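Local coordinates for hypothetical protein (Bacteroides ovatus, PDB 4EPS) that probably forms part of the tip of fimbriae, the filamentous cell-surface appendages that mediate adhesion and biofilm formation, at residues Met63-Asn68 / Lys75-Asp80; Thr140-Ile143 / Asn148-Leu151; Thr468-Thr473 / Lys478-Val483. All blocks are in the same frame, centred on the assembly; numbering follows the deposited sequence. Where two conformers were deposited one is given.

Contact 1. Residues Met63-Asn68 / Lys75-Asp80; sequences MPFTFN and KPILYD
M63, a selenomethionine, reaches out from strand 55-67 to I77 in the loop that follows strand 72-73. Its CG stands anti to the backbone N (chi1 -172°) and chi2 is extended too, which carries the selenium to the I77 side chain before the chain bends at chi3. SE then lies 3.7 Å from CG1 of I77, the two side chains lying alongside each other and pointing opposite ways. The same selenium also comes to 4.0 Å from the backbone O of K75, a plain van der Waals approach. At P64 the link is polar: one water donates to P64 O at 2.6 Å and accepts from K75 N at 2.8 Å, bridging two backbones that share no direct hydrogen bond. F65 contributes the far end of its ring. With CG anti to its carbonyl carbon (chi1 -73°), the F65 ring brings CZ to 3.6 Å from CD1 of I77, approached obliquely, while CE2 and CZ pass the carbonyl oxygen of K75. I77 thus meets selenium with CG1 and the phenyl ring with CD1. Strand 45-52 adjoins them, where L48 touches both F65 and I77; I13 adds a further apolar surface beside I77. Past F65 the strand runs on as T66 and F67, where T66 pairs with S73 and so joins strand 72-73 across the turn. The N-H of I77 is bonded to a glycerol, probably from the crystallisation liquor. Within this fimbrillin-like region the loop is thus laid against the strand chiefly by dispersion forces among SE, the phenyl tip and the isoleucine branch, and the water supplies the polar tie between the two backbones.

Contact 2. Residues Thr140-Ile143 / Asn148-Leu151; sequences TALI and NYSL
L142 holds CG anti to its backbone N (chi1 -169°), which places the branch point beside segment 148-151, where its two methyls find separate partners. L151 answers with CG beside its own N (chi1 -83°), and the two leucines pack obliquely, L142 CD1 lying 3.7 Å from L151 CG. The other methyl of L142, CD2, meets the CD2 corner of the Y149 ring at 4.1 Å, the two side chains crossing at about a right angle. CD2 of L151 also lies 3.8 Å from A141 O. These contacts belong to the beta hairpin of strands 135-145 and 148-174, in which I143 and S150 form an antiparallel hydrogen-bonded pair. I143 N donates to S150 O at 3.0 Å, almost straight at 171°, and S150 N returns a bond of 2.9 Å to I143 O. The CA-H of Y149 also approaches I143 O. Strand 87-92 flanks the leucines, with F88 touching both. Two waters border the pair: one joins I143 O to the S150 hydroxyl, and the other donates to A141 O at 2.6 Å and more weakly to S150 O. The side chains of I143 and S150 start out on the same face of the hairpin.

Contact 3. Residues Thr468-Thr473 / Lys478-Val483; sequences TYWSST and KNMYIV
M480, a selenomethionine, packs against segment 468-473. Its CB lies near the carbonyl oxygens of S471 and T473 and also borders the W470 ring at CE3 and CZ3. CG sits 3.9 Å from CZ3 of W470, where the two side chains cross at about a right angle. Bends at chi2 (-58°) and chi3 then fold the chain back, and the CE methyl ends 3.4 Å from S471 O and close to the carbonyl carbon of S472. The indole of W470 also receives CG2 of I482 at CE3, while its NE1 is bonded to G344 O; Y502, Y504 and F346 supply further rings around it. These residues build a beta hairpin of strands 469-474 and 479-485, the first two strands of a three-stranded antiparallel sheet. Y469 and V483 form a hydrogen-bonded pair, with Y469 N to V483 O at 2.8 Å and a return bond from V483 N to Y469 O. W470 and I482 form the neighbouring non-hydrogen-bonded pair. The edge of the Y469 ring lies beside V483 O, in the ring plane. Near the corner at S472 the carbonyl oxygen of Y481 takes two donors: S471 N at 3.2 Å, in the carbonyl plane, and S471 OG at 2.8 Å, from above that plane. The same hydroxyl accepts from T473 N, making an ST turn, so S471 ties the corner to the opposite strand. Y481 N donates to T473 O at 2.8 Å along an almost perfectly straight line (179°). Beside that bond CG2 of T473 packs against CD1 of the Y481 ring, while the T473 hydroxyl is bonded to S434 N. At the other end of the hairpin, CG2 of T468 rests 3.7 Å from CD1 of I482.

In the fold
Contacts 1 and 2 are neighbours within the fimbrillin-like region, their centres about 12 Å apart, and they touch directly: Y79, from the 75-80 segment, packs on both Y149 and L142. Contact 3 is far off on the other side of the chain's centre, about 66 Å from contact 1 and 72 Å from contact 2, centre to centre. It is the buried one of the three. Contact 2 lies at the surface and contact 1 is partly buried. Contacts 2 and 3 each join the strands of a beta hairpin through direct backbone bonds, with waters added in contact 2, whereas contact 1 sets a loop against a strand by apolar packing and one water bridge.

Contact 1. Residues Met63-Asn68 / Lys75-Asp80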
loop_
_atom_site.group_PDB
_atom_site.type_symbol
_atom_site.label_atom_id
_atom_site.label_comp_id
_atom_site.label_asym_id
_atom_site.label_seq_id
_atom_site.Cartn_x
_atom_site.Cartn_y
_atom_site.Cartn_z
HETATM N N MSE A 63 -5.435 27.679 -55.497
HETATM C CA MSE A 63 -6.308 26.571 -55.853
HETATM C C MSE A 63 -6.592 25.709 -54.616
HETATM O O MSE A 63 -5.647 25.253 -53.966
HETATM C CB MSE A 63 -5.676 25.757 -56.980
HETATM C CG MSE A 63 -6.592 24.698 -57.546
HETATM SE SE MSE A 63 -5.655 23.637 -58.915
HETATM C CE MSE A 63 -5.033 24.869 -59.869
ATOM N N PRO A 64 -7.881 25.487 -54.276
ATOM C CA PRO A 64 -8.182 24.719 -53.059
ATOM C C PRO A 64 -8.158 23.203 -53.247
ATOM O O PRO A 64 -8.631 22.680 -54.259
ATOM C CB PRO A 64 -9.598 25.173 -52.690
ATOM C CG PRO A 64 -10.239 25.558 -54.023
ATOM C CD PRO A 64 -9.114 26.006 -54.931
ATOM N N PHE A 65 -7.650 22.508 -52.230
ATOM C CA PHE A 65 -7.656 21.049 -52.160
ATOM C C PHE A 65 -8.199 20.658 -50.815
ATOM O O PHE A 65 -7.815 21.262 -49.819
ATOM C CB PHE A 65 -6.253 20.459 -52.398
ATOM C CG PHE A 65 -5.840 20.561 -53.837
ATOM C CD1 PHE A 65 -5.205 21.703 -54.317
ATOM C CD2 PHE A 65 -6.167 19.557 -54.743
ATOM C CE1 PHE A 65 -4.866 21.819 -55.669
ATOM C CE2 PHE A 65 -5.835 19.683 -56.094
ATOM C CZ PHE A 65 -5.172 20.803 -56.541
ATOM N N THR A 66 -9.086 19.657 -50.771
ATOM C CA THR A 66 -9.745 19.203 -49.554
ATOM C C THR A 66 -9.332 17.772 -49.202
ATOM O O THR A 66 -9.298 16.900 -50.082
ATOM C CB THR A 66 -11.289 19.303 -49.745
ATOM O OG1 THR A 66 -11.595 20.605 -50.233
ATOM C CG2 THR A 66 -12.070 19.033 -48.468
ATOM N N PHE A 67 -9.006 17.544 -47.922
ATOM C CA PHE A 67 -8.644 16.215 -47.450
ATOM C C PHE A 67 -9.948 15.455 -47.168
ATOM O O PHE A 67 -10.852 16.030 -46.562
ATOM C CB PHE A 67 -7.754 16.291 -46.195
ATOM C CG PHE A 67 -7.135 14.964 -45.791
ATOM C CD1 PHE A 67 -6.157 14.363 -46.581
ATOM C CD2 PHE A 67 -7.452 14.375 -44.573
ATOM C CE1 PHE A 67 -5.547 13.170 -46.188
ATOM C CE2 PHE A 67 -6.831 13.181 -44.172
ATOM C CZ PHE A 67 -5.884 12.592 -44.982
ATOM N N ASN A 68 -10.078 14.217 -47.664
ATOM C CA ASN A 68 -11.320 13.449 -47.479
ATOM C C ASN A 68 -11.170 12.383 -46.387
ATOM O O ASN A 68 -12.046 11.541 -46.236
ATOM C CB ASN A 68 -11.748 12.800 -48.824
ATOM C CG ASN A 68 -10.933 11.584 -49.248
ATOM O OD1 ASN A 68 -9.873 11.278 -48.700
ATOM N ND2 ASN A 68 -11.433 10.829 -50.201
ATOM N N LYS A 75 -9.680 20.158 -58.217
ATOM C CA LYS A 75 -9.696 20.112 -59.674
ATOM C C LYS A 75 -8.322 19.560 -60.139
ATOM O O LYS A 75 -7.290 20.013 -59.636
ATOM C CB LYS A 75 -10.022 21.488 -60.270
ATOM C CG LYS A 75 -11.481 21.892 -60.077
ATOM C CD LYS A 75 -11.817 23.180 -60.815
ATOM C CE LYS A 75 -13.212 23.669 -60.510
ATOM N NZ LYS A 75 -13.513 24.936 -61.227
ATOM N N PRO A 76 -8.294 18.523 -61.012
ATOM C CA PRO A 76 -7.004 17.926 -61.400
ATOM C C PRO A 76 -6.015 18.888 -62.059
ATOM O O PRO A 76 -6.399 19.760 -62.838
ATOM C CB PRO A 76 -7.405 16.818 -62.386
ATOM C CG PRO A 76 -8.776 17.196 -62.864
ATOM C CD PRO A 76 -9.420 17.818 -61.660
ATOM N N ILE A 77 -4.739 18.749 -61.683
ATOM C CA ILE A 77 -3.635 19.479 -62.294
ATOM C C ILE A 77 -2.942 18.462 -63.166
ATOM O O ILE A 77 -2.421 17.462 -62.661
ATOM C CB ILE A 77 -2.653 20.188 -61.323
ATOM C CG1 ILE A 77 -3.384 21.026 -60.271
ATOM C CG2 ILE A 77 -1.630 21.031 -62.113
ATOM C CD1 ILE A 77 -2.603 21.142 -59.024
ATOM N N LEU A 78 -3.002 18.682 -64.469
ATOM C CA LEU A 78 -2.408 17.776 -65.437
ATOM C C LEU A 78 -0.990 18.202 -65.728
ATOM O O LEU A 78 -0.738 19.395 -65.933
ATOM C CB LEU A 78 -3.237 17.733 -66.741
ATOM C CG LEU A 78 -4.715 17.327 -66.629
ATOM C CD1 LEU A 78 -5.434 17.552 -67.944
ATOM C CD2 LEU A 78 -4.880 15.887 -66.152
ATOM N N TYR A 79 -0.063 17.228 -65.758
ATOM C CA TYR A 79 1.328 17.522 -66.067
ATOM C C TYR A 79 1.467 18.007 -67.506
ATOM O O TYR A 79 0.830 17.486 -68.419
ATOM C CB TYR A 79 2.267 16.329 -65.816
ATOM C CG TYR A 79 3.700 16.652 -66.198
ATOM C CD1 TYR A 79 4.500 17.439 -65.374
ATOM C CD2 TYR A 79 4.212 16.281 -67.442
ATOM C CE1 TYR A 79 5.790 17.805 -65.753
ATOM C CE2 TYR A 79 5.502 16.649 -67.833
ATOM C CZ TYR A 79 6.291 17.399 -66.978
ATOM O OH TYR A 79 7.568 17.745 -67.340
ATOM N N ASP A 80 2.340 18.998 -67.677
ATOM C CA ASP A 80 2.702 19.646 -68.919
ATOM C C ASP A 80 4.147 20.115 -68.800
ATOM O O ASP A 80 4.563 20.499 -67.709
ATOM C CB ASP A 80 1.743 20.833 -69.152
ATOM C CG ASP A 80 1.988 21.638 -70.409
ATOM O OD1 ASP A 80 2.298 21.026 -71.455
ATOM O OD2 ASP A 80 1.808 22.871 -70.364
HETATM O O HOH W 1 -9.428 22.555 -56.772
#

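Contact 2. Residues Thr140-Ile143 / Asn148-Leu151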
loop_
_atom_site.group_PDB
_atom_site.type_symbol
_atom_site.label_atom_id
_atom_site.label_comp_id
_atom_site.label_asym_id
_atom_site.label_seq_id
_atom_site.Cartn_x
_atom_site.Cartn_y
_atom_site.Cartn_z
ATOM N N THR A 140 8.592 24.413 -53.650
ATOM C CA THR A 140 8.617 22.950 -53.790
ATOM C C THR A 140 8.636 22.563 -55.263
ATOM O O THR A 140 7.903 23.136 -56.056
ATOM C CB THR A 140 7.382 22.355 -53.065
ATOM O OG1 THR A 140 7.334 22.884 -51.733
ATOM C CG2 THR A 140 7.389 20.824 -53.013
ATOM N N ALA A 141 9.444 21.551 -55.601
ATOM C CA ALA A 141 9.564 21.057 -56.956
ATOM C C ALA A 141 8.655 19.862 -57.194
ATOM O O ALA A 141 8.408 19.045 -56.300
ATOM C CB ALA A 141 11.006 20.669 -57.225
ATOM N N LEU A 142 8.236 19.728 -58.442
ATOM C CA LEU A 142 7.461 18.592 -58.904
ATOM C C LEU A 142 8.424 17.403 -59.085
ATOM O O LEU A 142 9.550 17.584 -59.568
ATOM C CB LEU A 142 6.832 19.019 -60.221
ATOM C CG LEU A 142 5.762 18.176 -60.849
ATOM C CD1 LEU A 142 4.479 18.198 -60.041
ATOM C CD2 LEU A 142 5.445 18.726 -62.228
ATOM N N ILE A 143 8.002 16.217 -58.672
ATOM C CA ILE A 143 8.805 14.992 -58.769
ATOM C C ILE A 143 8.112 14.036 -59.728
ATOM O O ILE A 143 6.898 13.841 -59.598
ATOM C CB ILE A 143 9.010 14.320 -57.367
ATOM C CG1 ILE A 143 9.532 15.292 -56.275
ATOM C CG2 ILE A 143 9.866 13.035 -57.442
ATOM C CD1 ILE A 143 10.749 16.103 -56.604
ATOM N N ASN A 148 3.739 10.098 -64.319
ATOM C CA ASN A 148 3.566 9.851 -62.880
ATOM C C ASN A 148 4.264 10.966 -62.075
ATOM O O ASN A 148 5.482 10.918 -61.883
ATOM C CB ASN A 148 4.113 8.469 -62.502
ATOM C CG ASN A 148 3.908 8.055 -61.059
ATOM O OD1 ASN A 148 3.135 8.654 -60.305
ATOM N ND2 ASN A 148 4.590 6.993 -60.645
ATOM N N TYR A 149 3.500 11.971 -61.632
ATOM C CA TYR A 149 4.044 13.130 -60.943
ATOM C C TYR A 149 3.375 13.378 -59.614
ATOM O O TYR A 149 2.209 13.025 -59.406
ATOM C CB TYR A 149 3.903 14.371 -61.846
ATOM C CG TYR A 149 4.694 14.274 -63.131
ATOM C CD1 TYR A 149 4.154 13.664 -64.263
ATOM C CD2 TYR A 149 5.984 14.786 -63.220
ATOM C CE1 TYR A 149 4.893 13.540 -65.441
ATOM C CE2 TYR A 149 6.720 14.695 -64.404
ATOM C CZ TYR A 149 6.169 14.071 -65.511
ATOM O OH TYR A 149 6.887 13.995 -66.683
ATOM N N SER A 150 4.148 13.941 -58.686
ATOM C CA SER A 150 3.661 14.244 -57.357
ATOM C C SER A 150 4.278 15.510 -56.828
ATOM O O SER A 150 5.386 15.893 -57.233
ATOM C CB SER A 150 3.945 13.090 -56.403
ATOM O OG SER A 150 5.333 12.880 -56.219
ATOM N N LEU A 151 3.517 16.188 -55.972
ATOM C CA LEU A 151 3.914 17.362 -55.207
ATOM C C LEU A 151 3.835 16.978 -53.771
ATOM O O LEU A 151 2.745 16.602 -53.308
ATOM C CB LEU A 151 3.011 18.563 -55.479
ATOM C CG LEU A 151 3.312 19.390 -56.684
ATOM C CD1 LEU A 151 2.205 20.414 -56.878
ATOM C CD2 LEU A 151 4.710 20.070 -56.558
HETATM O O HOH W 2 7.229 17.302 -54.822
HETATM O O HOH W 3 6.193 11.106 -58.214
#

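Contact 3. Residues Thr468-Thr473 / Lys478-Val483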
loop_
_atom_site.group_PDB
_atom_site.type_symbol
_atom_site.label_atom_id
_atom_site.label_comp_id
_atom_site.label_asym_id
_atom_site.label_seq_id
_atom_site.Cartn_x
_atom_site.Cartn_y
_atom_site.Cartn_z
ATOM N N THR A 468 -36.491 9.087 6.835
ATOM C CA THR A 468 -36.979 8.264 5.730
ATOM C C THR A 468 -36.357 8.828 4.478
ATOM O O THR A 468 -36.424 10.031 4.268
ATOM C CB THR A 468 -38.510 8.248 5.700
ATOM O OG1 THR A 468 -38.967 7.664 6.931
ATOM C CG2 THR A 468 -39.046 7.409 4.524
ATOM N N TYR A 469 -35.769 7.967 3.636
ATOM C CA TYR A 469 -35.007 8.436 2.484
ATOM C C TYR A 469 -35.617 8.049 1.148
ATOM O O TYR A 469 -36.003 6.895 0.958
ATOM C CB TYR A 469 -33.555 7.884 2.569
ATOM C CG TYR A 469 -32.819 8.415 3.777
ATOM C CD1 TYR A 469 -32.978 7.825 5.031
ATOM C CD2 TYR A 469 -32.045 9.576 3.692
ATOM C CE1 TYR A 469 -32.347 8.354 6.169
ATOM C CE2 TYR A 469 -31.417 10.111 4.819
ATOM C CZ TYR A 469 -31.575 9.499 6.055
ATOM O OH TYR A 469 -30.957 10.032 7.174
ATOM N N TRP A 470 -35.676 9.001 0.213
ATOM C CA TRP A 470 -36.142 8.689 -1.137
ATOM C C TRP A 470 -35.206 7.739 -1.862
ATOM O O TRP A 470 -33.992 7.904 -1.764
ATOM C CB TRP A 470 -36.138 9.958 -2.014
ATOM C CG TRP A 470 -37.214 10.953 -1.730
ATOM C CD1 TRP A 470 -37.037 12.236 -1.305
ATOM C CD2 TRP A 470 -38.620 10.799 -1.990
ATOM N NE1 TRP A 470 -38.240 12.897 -1.272
ATOM C CE2 TRP A 470 -39.238 12.035 -1.669
ATOM C CE3 TRP A 470 -39.427 9.724 -2.421
ATOM C CZ2 TRP A 470 -40.622 12.235 -1.780
ATOM C CZ3 TRP A 470 -40.804 9.926 -2.546
ATOM C CH2 TRP A 470 -41.388 11.169 -2.228
ATOM N N SER A 471 -35.756 6.821 -2.661
ATOM C CA SER A 471 -34.928 6.067 -3.593
ATOM C C SER A 471 -35.436 6.391 -5.001
ATOM O O SER A 471 -36.513 6.996 -5.154
ATOM C CB SER A 471 -34.973 4.563 -3.330
ATOM O OG SER A 471 -36.150 4.004 -3.898
ATOM N N SER A 472 -34.683 5.970 -6.018
ATOM C CA SER A 472 -35.098 6.143 -7.410
ATOM C C SER A 472 -35.848 4.882 -7.898
ATOM O O SER A 472 -36.160 4.780 -9.087
ATOM C CB SER A 472 -33.887 6.417 -8.297
ATOM O OG SER A 472 -32.912 5.397 -8.120
ATOM N N THR A 473 -36.136 3.926 -6.979
ATOM C CA THR A 473 -36.841 2.675 -7.297
ATOM C C THR A 473 -38.359 2.916 -7.182
ATOM O O THR A 473 -38.854 3.303 -6.122
ATOM C CB THR A 473 -36.330 1.552 -6.366
ATOM O OG1 THR A 473 -34.893 1.515 -6.463
ATOM C CG2 THR A 473 -36.933 0.174 -6.729
ATOM N N LYS A 478 -48.038 6.083 -8.243
ATOM C CA LYS A 478 -48.150 7.064 -7.158
ATOM C C LYS A 478 -47.007 7.050 -6.155
ATOM O O LYS A 478 -46.839 8.047 -5.436
ATOM C CB LYS A 478 -49.452 6.822 -6.361
ATOM C CG LYS A 478 -50.728 6.810 -7.189
ATOM C CD LYS A 478 -51.783 6.017 -6.415
ATOM C CE LYS A 478 -53.106 5.883 -7.124
ATOM N NZ LYS A 478 -54.047 5.013 -6.363
ATOM N N ASN A 479 -46.276 5.911 -6.030
ATOM C CA ASN A 479 -45.276 5.698 -4.973
ATOM C C ASN A 479 -43.907 5.284 -5.443
ATOM O O ASN A 479 -43.765 4.542 -6.414
ATOM C CB ASN A 479 -45.761 4.563 -4.031
ATOM C CG ASN A 479 -46.899 4.904 -3.091
ATOM O OD1 ASN A 479 -47.747 5.746 -3.368
ATOM N ND2 ASN A 479 -46.987 4.201 -1.978
HETATM N N MSE A 480 -42.895 5.701 -4.671
HETATM C CA MSE A 480 -41.511 5.268 -4.783
HETATM C C MSE A 480 -41.230 4.331 -3.618
HETATM O O MSE A 480 -41.945 4.352 -2.622
HETATM C CB MSE A 480 -40.518 6.478 -4.687
HETATM C CG MSE A 480 -40.742 7.582 -5.720
HETATM SE SE MSE A 480 -40.617 6.914 -7.520
HETATM C CE MSE A 480 -38.750 6.556 -7.626
ATOM N N TYR A 481 -40.159 3.556 -3.702
ATOM C CA TYR A 481 -39.638 2.845 -2.541
ATOM C C TYR A 481 -38.905 3.884 -1.674
ATOM O O TYR A 481 -38.198 4.762 -2.212
ATOM C CB TYR A 481 -38.655 1.738 -2.963
ATOM C CG TYR A 481 -39.347 0.469 -3.399
ATOM C CD1 TYR A 481 -39.981 0.385 -4.635
ATOM C CD2 TYR A 481 -39.355 -0.660 -2.583
ATOM C CE1 TYR A 481 -40.605 -0.793 -5.049
ATOM C CE2 TYR A 481 -39.935 -1.858 -3.008
ATOM C CZ TYR A 481 -40.589 -1.906 -4.227
ATOM O OH TYR A 481 -41.199 -3.062 -4.635
ATOM N N ILE A 482 -39.079 3.798 -0.354
ATOM C CA ILE A 482 -38.416 4.691 0.608
ATOM C C ILE A 482 -37.675 3.809 1.599
ATOM O O ILE A 482 -38.146 2.710 1.928
ATOM C CB ILE A 482 -39.439 5.653 1.296
ATOM C CG1 ILE A 482 -40.749 4.878 1.730
ATOM C CG2 ILE A 482 -39.723 6.867 0.362
ATOM C CD1 ILE A 482 -41.737 5.658 2.749
ATOM N N VAL A 483 -36.531 4.284 2.069
ATOM C CA VAL A 483 -35.687 3.485 2.932
ATOM C C VAL A 483 -35.653 4.070 4.340
ATOM O O VAL A 483 -35.520 5.281 4.529
ATOM C CB VAL A 483 -34.253 3.332 2.321
ATOM C CG1 VAL A 483 -33.296 2.617 3.279
ATOM C CG2 VAL A 483 -34.326 2.566 0.991
#